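Local coordinates for putative lipoprotein (Clostridium difficile, PDB 4EXR), which is of unknown function but carries two PepSY (YPEB) domains, a family also found in peptidase propeptides, at residues A[105-117]-A[157-169]. Numbering follows the deposited sequence.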
ATOM      1  N   LYS A 105       5.321  16.463 -12.744  1.00 32.30           N
ATOM      2  CA  LYS A 105       4.903  16.929 -14.066  1.00 32.27           C
ATOM      3  C   LYS A 105       3.557  16.349 -14.516  1.00 37.68           C
ATOM      4  O   LYS A 105       2.915  16.879 -15.425  1.00 32.21           O
ATOM      5  CB  LYS A 105       5.994  16.672 -15.110  1.00 40.36           C
ATOM      6  CG  LYS A 105       7.294  17.444 -14.803  1.00 50.18           C
ATOM      7  CD  LYS A 105       8.399  17.124 -15.803  1.00 66.34           C
ATOM      8  CE  LYS A 105       8.246  17.927 -17.093  1.00 76.34           C
ATOM      9  NZ  LYS A 105       8.575  19.373 -16.914  1.00 75.69           N
ATOM     10  N   GLU A 106       3.126  15.280 -13.855  1.00 34.62           N
ATOM     11  CA  GLU A 106       1.856  14.634 -14.173  1.00 30.38           C
ATOM     12  C   GLU A 106       0.671  15.282 -13.455  1.00 28.70           C
ATOM     13  O   GLU A 106      -0.465  14.803 -13.552  1.00 25.52           O
ATOM     14  CB  GLU A 106       1.935  13.156 -13.799  1.00 29.85           C
ATOM     15  CG  GLU A 106       3.025  12.403 -14.534  1.00 45.25           C
ATOM     16  CD  GLU A 106       2.465  11.455 -15.578  1.00 76.75           C
ATOM     17  OE1 GLU A 106       1.528  11.849 -16.313  1.00 83.12           O
ATOM     18  OE2 GLU A 106       2.952  10.307 -15.653  1.00 88.23           O
ATOM     19  N   LYS A 107       0.921  16.365 -12.735  1.00 24.15           N
ATOM     20  CA  LYS A 107      -0.130  16.922 -11.892  1.00 28.33           C
ATOM     21  C   LYS A 107      -1.323  17.410 -12.700  1.00 32.73           C
ATOM     22  O   LYS A 107      -1.177  17.996 -13.777  1.00 26.23           O
ATOM     23  CB  LYS A 107       0.391  18.028 -10.976  1.00 26.77           C
ATOM     24  CG  LYS A 107       0.928  19.251 -11.684  1.00 33.41           C
ATOM     25  CD  LYS A 107       1.235  20.320 -10.650  1.00 50.46           C
ATOM     26  CE  LYS A 107       2.066  21.437 -11.222  1.00 56.93           C
ATOM     27  NZ  LYS A 107       3.356  20.922 -11.763  1.00 64.49           N
ATOM     28  N   LEU A 108      -2.509  17.135 -12.164  1.00 26.22           N
ATOM     29  CA  LEU A 108      -3.760  17.518 -12.787  1.00 21.91           C
ATOM     30  C   LEU A 108      -4.014  19.010 -12.649  1.00 26.38           C
ATOM     31  O   LEU A 108      -3.644  19.621 -11.650  1.00 27.83           O
ATOM     32  CB  LEU A 108      -4.911  16.749 -12.115  1.00 22.26           C
ATOM     33  CG  LEU A 108      -4.796  15.228 -12.125  1.00 23.73           C
ATOM     34  CD1 LEU A 108      -6.080  14.566 -11.513  1.00 22.93           C
ATOM     35  CD2 LEU A 108      -4.535  14.747 -13.547  1.00 26.99           C
ATOM     36  N   ASP A 109      -4.653  19.600 -13.650  1.00 24.58           N
ATOM     37  CA  ASP A 109      -5.144  20.966 -13.506  1.00 25.22           C
ATOM     38  C   ASP A 109      -6.601  20.892 -13.029  1.00 28.01           C
ATOM     39  O   ASP A 109      -7.509  20.596 -13.810  1.00 27.03           O
ATOM     40  CB  ASP A 109      -5.031  21.724 -14.827  1.00 25.23           C
ATOM     41  CG  ASP A 109      -5.564  23.139 -14.734  1.00 33.50           C
ATOM     42  OD1 ASP A 109      -5.948  23.580 -13.621  1.00 32.92           O
ATOM     43  OD2 ASP A 109      -5.576  23.822 -15.786  1.00 37.85           O
ATOM     44  N   LEU A 110      -6.812  21.152 -11.741  1.00 24.84           N
ATOM     45  CA  LEU A 110      -8.133  20.925 -11.129  1.00 29.83           C
ATOM     46  C   LEU A 110      -8.895  22.210 -10.868  1.00 34.33           C
ATOM     47  O   LEU A 110      -9.960  22.189 -10.260  1.00 33.85           O
ATOM     48  CB  LEU A 110      -7.991  20.147  -9.819  1.00 28.82           C
ATOM     49  CG  LEU A 110      -7.413  18.742  -9.961  1.00 33.66           C
ATOM     50  CD1 LEU A 110      -7.175  18.115  -8.598  1.00 36.63           C
ATOM     51  CD2 LEU A 110      -8.319  17.866 -10.817  1.00 30.80           C
ATOM     52  N   ASN A 111      -8.348  23.328 -11.328  1.00 36.58           N
ATOM     53  CA  ASN A 111      -8.979  24.627 -11.130  1.00 43.96           C
ATOM     54  C   ASN A 111     -10.018  24.922 -12.191  1.00 35.96           C
ATOM     55  O   ASN A 111      -9.769  24.735 -13.381  1.00 40.55           O
ATOM     56  CB  ASN A 111      -7.926  25.745 -11.113  1.00 56.42           C
ATOM     57  CG  ASN A 111      -6.946  25.602  -9.966  1.00 71.38           C
ATOM     58  OD1 ASN A 111      -5.736  25.492 -10.176  1.00 80.28           O
ATOM     59  ND2 ASN A 111      -7.467  25.587  -8.740  1.00 70.66           N
ATOM     60  N   ASP A 112     -11.187  25.380 -11.748  1.00 41.86           N
ATOM     61  CA  ASP A 112     -12.284  25.768 -12.638  1.00 43.99           C
ATOM     62  C   ASP A 112     -12.750  24.662 -13.580  1.00 41.10           C
ATOM     63  O   ASP A 112     -13.046  24.911 -14.746  1.00 40.60           O
ATOM     64  CB  ASP A 112     -11.918  27.024 -13.434  1.00 56.75           C
ATOM     65  CG  ASP A 112     -11.696  28.229 -12.541  1.00 77.65           C
ATOM     66  OD1 ASP A 112     -12.385  28.332 -11.503  1.00 79.94           O
ATOM     67  OD2 ASP A 112     -10.830  29.069 -12.873  1.00 89.51           O
ATOM     68  N   ILE A 113     -12.824  23.432 -13.087  1.00 30.10           N
ATOM     69  CA  ILE A 113     -13.270  22.359 -13.955  1.00 24.78           C
ATOM     70  C   ILE A 113     -14.752  22.096 -13.719  1.00 34.07           C
ATOM     71  O   ILE A 113     -15.318  22.500 -12.700  1.00 31.82           O
ATOM     72  CB  ILE A 113     -12.477  21.065 -13.744  1.00 25.89           C
ATOM     73  CG1 ILE A 113     -12.645  20.547 -12.315  1.00 27.72           C
ATOM     74  CG2 ILE A 113     -10.984  21.271 -14.097  1.00 28.59           C
ATOM     75  CD1 ILE A 113     -11.999  19.185 -12.105  1.00 30.91           C
HETATM   76  N   MSE A 114     -15.380  21.429 -14.670  1.00 26.44           N
HETATM   77  CA  MSE A 114     -16.774  21.054 -14.506  1.00 30.77           C
HETATM   78  C   MSE A 114     -16.878  19.899 -13.509  1.00 30.90           C
HETATM   79  O   MSE A 114     -15.870  19.303 -13.131  1.00 26.78           O
HETATM   80  CB  MSE A 114     -17.364  20.647 -15.848  1.00 29.58           C
HETATM   81  CG  MSE A 114     -16.847  19.320 -16.366  1.00 34.27           C
HETATM   82 SE   MSE A 114     -17.702  18.903 -18.074  0.75 50.29          SE
HETATM   83  CE  MSE A 114     -17.314  20.599 -18.954  1.00 45.58           C
ATOM     84  N   THR A 115     -18.100  19.586 -13.081  1.00 30.95           N
ATOM     85  CA  THR A 115     -18.323  18.523 -12.109  1.00 31.00           C
ATOM     86  C   THR A 115     -18.305  17.170 -12.801  1.00 27.93           C
ATOM     87  O   THR A 115     -18.472  17.090 -14.013  1.00 29.74           O
ATOM     88  CB  THR A 115     -19.686  18.683 -11.406  1.00 33.98           C
ATOM     89  OG1 THR A 115     -20.722  18.547 -12.378  1.00 34.26           O
ATOM     90  CG2 THR A 115     -19.787  20.049 -10.738  1.00 34.47           C
ATOM     91  N   PRO A 116     -18.084  16.096 -12.031  1.00 26.45           N
ATOM     92  CA  PRO A 116     -18.140  14.756 -12.617  1.00 28.56           C
ATOM     93  C   PRO A 116     -19.511  14.472 -13.245  1.00 28.58           C
ATOM     94  O   PRO A 116     -19.591  13.812 -14.283  1.00 30.65           O
ATOM     95  CB  PRO A 116     -17.910  13.845 -11.407  1.00 27.24           C
ATOM     96  CG  PRO A 116     -17.096  14.668 -10.463  1.00 30.52           C
ATOM     97  CD  PRO A 116     -17.538  16.089 -10.661  1.00 26.12           C
ATOM     98  N   GLN A 117     -20.569  14.972 -12.615  1.00 31.91           N
ATOM     99  CA  GLN A 117     -21.926  14.832 -13.141  1.00 31.80           C
ATOM    100  C   GLN A 117     -22.033  15.442 -14.541  1.00 31.48           C
ATOM    101  O   GLN A 117     -22.522  14.805 -15.479  1.00 36.21           O
ATOM    102  CB  GLN A 117     -22.905  15.516 -12.186  1.00 40.95           C
ATOM    103  CG  GLN A 117     -24.302  15.682 -12.730  1.00 62.58           C
ATOM    104  CD  GLN A 117     -25.230  14.585 -12.266  1.00 75.62           C
ATOM    105  OE1 GLN A 117     -24.845  13.414 -12.204  1.00 74.82           O
ATOM    106  NE2 GLN A 117     -26.460  14.957 -11.922  1.00 82.28           N
ATOM    107  N   ASP A 157     -14.386   3.928 -23.123  1.00 35.66           N
ATOM    108  CA  ASP A 157     -13.803   5.034 -22.381  1.00 32.48           C
ATOM    109  C   ASP A 157     -14.004   6.308 -23.192  1.00 35.17           C
ATOM    110  O   ASP A 157     -13.597   6.391 -24.356  1.00 37.66           O
ATOM    111  CB  ASP A 157     -12.316   4.792 -22.111  1.00 43.00           C
ATOM    112  CG  ASP A 157     -12.076   3.741 -21.031  1.00 54.59           C
ATOM    113  OD1 ASP A 157     -12.896   3.640 -20.093  1.00 48.17           O
ATOM    114  OD2 ASP A 157     -11.060   3.021 -21.117  1.00 65.38           O
ATOM    115  N   ILE A 158     -14.668   7.284 -22.585  1.00 30.61           N
ATOM    116  CA  ILE A 158     -14.915   8.558 -23.230  1.00 31.62           C
ATOM    117  C   ILE A 158     -14.093   9.607 -22.495  1.00 28.67           C
ATOM    118  O   ILE A 158     -14.233   9.760 -21.281  1.00 30.93           O
ATOM    119  CB  ILE A 158     -16.401   8.976 -23.115  1.00 35.94           C
ATOM    120  CG1 ILE A 158     -17.341   7.815 -23.461  1.00 44.38           C
ATOM    121  CG2 ILE A 158     -16.676  10.223 -23.973  1.00 34.56           C
ATOM    122  CD1 ILE A 158     -17.314   7.405 -24.907  1.00 47.74           C
ATOM    123  N   LYS A 159     -13.249  10.332 -23.219  1.00 28.48           N
ATOM    124  CA  LYS A 159     -12.471  11.398 -22.607  1.00 31.02           C
ATOM    125  C   LYS A 159     -13.102  12.747 -22.906  1.00 31.73           C
ATOM    126  O   LYS A 159     -13.371  13.074 -24.067  1.00 33.21           O
ATOM    127  CB  LYS A 159     -11.013  11.334 -23.069  1.00 28.19           C
ATOM    128  CG  LYS A 159     -10.369  10.002 -22.709  1.00 33.44           C
ATOM    129  CD  LYS A 159      -8.909   9.905 -23.109  1.00 35.45           C
ATOM    130  CE  LYS A 159      -8.326   8.585 -22.609  1.00 40.28           C
ATOM    131  NZ  LYS A 159      -6.917   8.389 -23.029  1.00 51.03           N
ATOM    132  N   VAL A 160     -13.371  13.504 -21.845  1.00 28.25           N
ATOM    133  CA  VAL A 160     -14.023  14.804 -21.950  1.00 26.50           C
ATOM    134  C   VAL A 160     -13.109  15.892 -21.373  1.00 29.49           C
ATOM    135  O   VAL A 160     -12.676  15.777 -20.228  1.00 28.50           O
ATOM    136  CB  VAL A 160     -15.350  14.805 -21.155  1.00 31.59           C
ATOM    137  CG1 VAL A 160     -16.018  16.171 -21.204  1.00 32.38           C
ATOM    138  CG2 VAL A 160     -16.298  13.700 -21.652  1.00 29.97           C
ATOM    139  N   ASP A 161     -12.813  16.935 -22.158  1.00 28.76           N
ATOM    140  CA  ASP A 161     -12.052  18.089 -21.654  1.00 25.33           C
ATOM    141  C   ASP A 161     -12.703  18.643 -20.386  1.00 31.15           C
ATOM    142  O   ASP A 161     -13.894  18.977 -20.377  1.00 31.85           O
ATOM    143  CB  ASP A 161     -11.967  19.196 -22.709  1.00 26.97           C
ATOM    144  CG  ASP A 161     -11.041  20.328 -22.289  1.00 43.60           C
ATOM    145  OD1 ASP A 161     -11.377  21.065 -21.332  1.00 37.23           O
ATOM    146  OD2 ASP A 161      -9.974  20.489 -22.918  1.00 49.66           O
ATOM    147  N   SER A 162     -11.924  18.736 -19.314  1.00 28.54           N
ATOM    148  CA  SER A 162     -12.489  19.033 -17.990  1.00 28.67           C
ATOM    149  C   SER A 162     -12.991  20.478 -17.860  1.00 34.41           C
ATOM    150  O   SER A 162     -13.768  20.793 -16.950  1.00 33.23           O
ATOM    151  CB  SER A 162     -11.467  18.731 -16.894  1.00 25.78           C
ATOM    152  OG  SER A 162     -10.340  19.577 -17.045  1.00 31.03           O
ATOM    153  N   LYS A 163     -12.549  21.354 -18.760  1.00 33.79           N
ATOM    154  CA  LYS A 163     -13.021  22.733 -18.753  1.00 36.39           C
ATOM    155  C   LYS A 163     -14.031  23.006 -19.871  1.00 37.84           C
ATOM    156  O   LYS A 163     -15.088  23.603 -19.633  1.00 45.05           O
ATOM    157  CB  LYS A 163     -11.860  23.724 -18.858  1.00 39.68           C
ATOM    158  CG  LYS A 163     -10.861  23.701 -17.704  1.00 40.33           C
ATOM    159  CD  LYS A 163      -9.830  24.816 -17.913  1.00 39.10           C
ATOM    160  CE  LYS A 163      -8.482  24.514 -17.265  1.00 47.51           C
ATOM    161  NZ  LYS A 163      -8.476  24.647 -15.779  1.00 50.12           N
ATOM    162  N   LYS A 164     -13.704  22.561 -21.081  1.00 34.96           N
ATOM    163  CA  LYS A 164     -14.457  22.933 -22.281  1.00 39.06           C
ATOM    164  C   LYS A 164     -15.627  22.005 -22.577  1.00 46.10           C
ATOM    165  O   LYS A 164     -16.546  22.382 -23.305  1.00 47.05           O
ATOM    166  CB  LYS A 164     -13.538  22.962 -23.507  1.00 40.27           C
ATOM    167  CG  LYS A 164     -12.387  23.963 -23.441  1.00 57.86           C
ATOM    168  CD  LYS A 164     -11.483  23.801 -24.666  1.00 66.62           C
ATOM    169  CE  LYS A 164     -10.129  24.471 -24.479  1.00 71.25           C
ATOM    170  NZ  LYS A 164      -9.177  24.076 -25.560  1.00 72.32           N
ATOM    171  N   GLY A 165     -15.584  20.788 -22.043  1.00 36.32           N
ATOM    172  CA  GLY A 165     -16.657  19.828 -22.262  1.00 33.84           C
ATOM    173  C   GLY A 165     -16.574  19.078 -23.578  1.00 38.24           C
ATOM    174  O   GLY A 165     -17.421  18.236 -23.875  1.00 43.56           O
ATOM    175  N   THR A 166     -15.555  19.399 -24.365  1.00 38.72           N
ATOM    176  CA  THR A 166     -15.287  18.749 -25.644  1.00 40.16           C
ATOM    177  C   THR A 166     -15.039  17.259 -25.480  1.00 38.84           C
ATOM    178  O   THR A 166     -14.287  16.851 -24.602  1.00 37.31           O
ATOM    179  CB  THR A 166     -14.002  19.333 -26.272  1.00 50.28           C
ATOM    180  OG1 THR A 166     -14.044  20.762 -26.211  1.00 55.62           O
ATOM    181  CG2 THR A 166     -13.845  18.878 -27.721  1.00 55.98           C
ATOM    182  N   VAL A 167     -15.658  16.442 -26.325  1.00 39.04           N
ATOM    183  CA  VAL A 167     -15.320  15.026 -26.366  1.00 36.40           C
ATOM    184  C   VAL A 167     -13.992  14.855 -27.116  1.00 44.69           C
ATOM    185  O   VAL A 167     -13.903  15.139 -28.310  1.00 42.92           O
ATOM    186  CB  VAL A 167     -16.443  14.192 -27.019  1.00 43.31           C
ATOM    187  CG1 VAL A 167     -16.016  12.740 -27.156  1.00 42.41           C
ATOM    188  CG2 VAL A 167     -17.716  14.300 -26.205  1.00 41.86           C
ATOM    189  N   LEU A 168     -12.958  14.407 -26.404  1.00 44.09           N
ATOM    190  CA  LEU A 168     -11.601  14.354 -26.952  1.00 38.75           C
ATOM    191  C   LEU A 168     -11.256  13.031 -27.603  1.00 47.77           C
ATOM    192  O   LEU A 168     -10.397  12.966 -28.492  1.00 47.05           O
ATOM    193  CB  LEU A 168     -10.570  14.632 -25.860  1.00 35.68           C
ATOM    194  CG  LEU A 168     -10.711  15.968 -25.135  1.00 37.90           C
ATOM    195  CD1 LEU A 168      -9.738  16.016 -23.966  1.00 33.79           C
ATOM    196  CD2 LEU A 168     -10.504  17.144 -26.086  1.00 34.42           C
ATOM    197  N   LYS A 169     -11.907  11.970 -27.145  1.00 40.66           N
ATOM    198  CA  LYS A 169     -11.597  10.639 -27.626  1.00 40.51           C
ATOM    199  C   LYS A 169     -12.662   9.665 -27.159  1.00 42.10           C
ATOM    200  O   LYS A 169     -13.207   9.801 -26.064  1.00 41.85           O
ATOM    201  CB  LYS A 169     -10.219  10.185 -27.127  1.00 35.08           C
ATOM    202  CG  LYS A 169      -9.771   8.846 -27.708  1.00 49.23           C
ATOM    203  CD  LYS A 169      -8.480   8.346 -27.079  1.00 66.54           C
ATOM    204  CE  LYS A 169      -7.264   9.019 -27.689  1.00 80.33           C
ATOM    205  NZ  LYS A 169      -6.006   8.671 -26.963  1.00 83.88           N
TER
HETATM  206  O   HOH W   1      -8.437  21.438 -16.241  1.00 28.45           O
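Lys163 reaches across to Asp109 in a salt bridge, NZ to OD2 at 3.0 Å, with the ammonium sitting above the carboxylate plane, 54° out of it. The lysine runs nearly straight from the backbone and bends only at its last torsion (chi4 -74°), which also brings NZ to 2.7 Å from the carbonyl O of Asn111. One water bridges the two segments: it donates to Asp109 O and to Ser162 OG, and accepts a weak bond from Lys163 NZ. Ser162 OG is held as well by Thr143 O on the neighbouring strand 142-151.

Farther along, Met114 N donates to Ser162 O at 2.9 Å, an almost straight bond (172°). This bond ties the linker entering helix 116-126 to the turn between strands 154-161 and 167-172, the antiparallel hairpin at one edge of the eight-stranded sheet, in the second PepSY repeat. That turn is braced from within: Asp161 OD1 accepts from Lys163 N, an Asx turn, and from Lys164 N, the pair forming an Asx motif.

Packing completes the contact. Ile113 lays CG2 against the Ser162 side chain, 3.5 Å from OG, and also touches Tyr145 of strand 142-151. In selenomethionine Met114 the bend at the last torsion places the methyl CE 3.5 Å from Gly165 CA, with SE near Val160 CG1; Ile122 of the helix also touches this side chain.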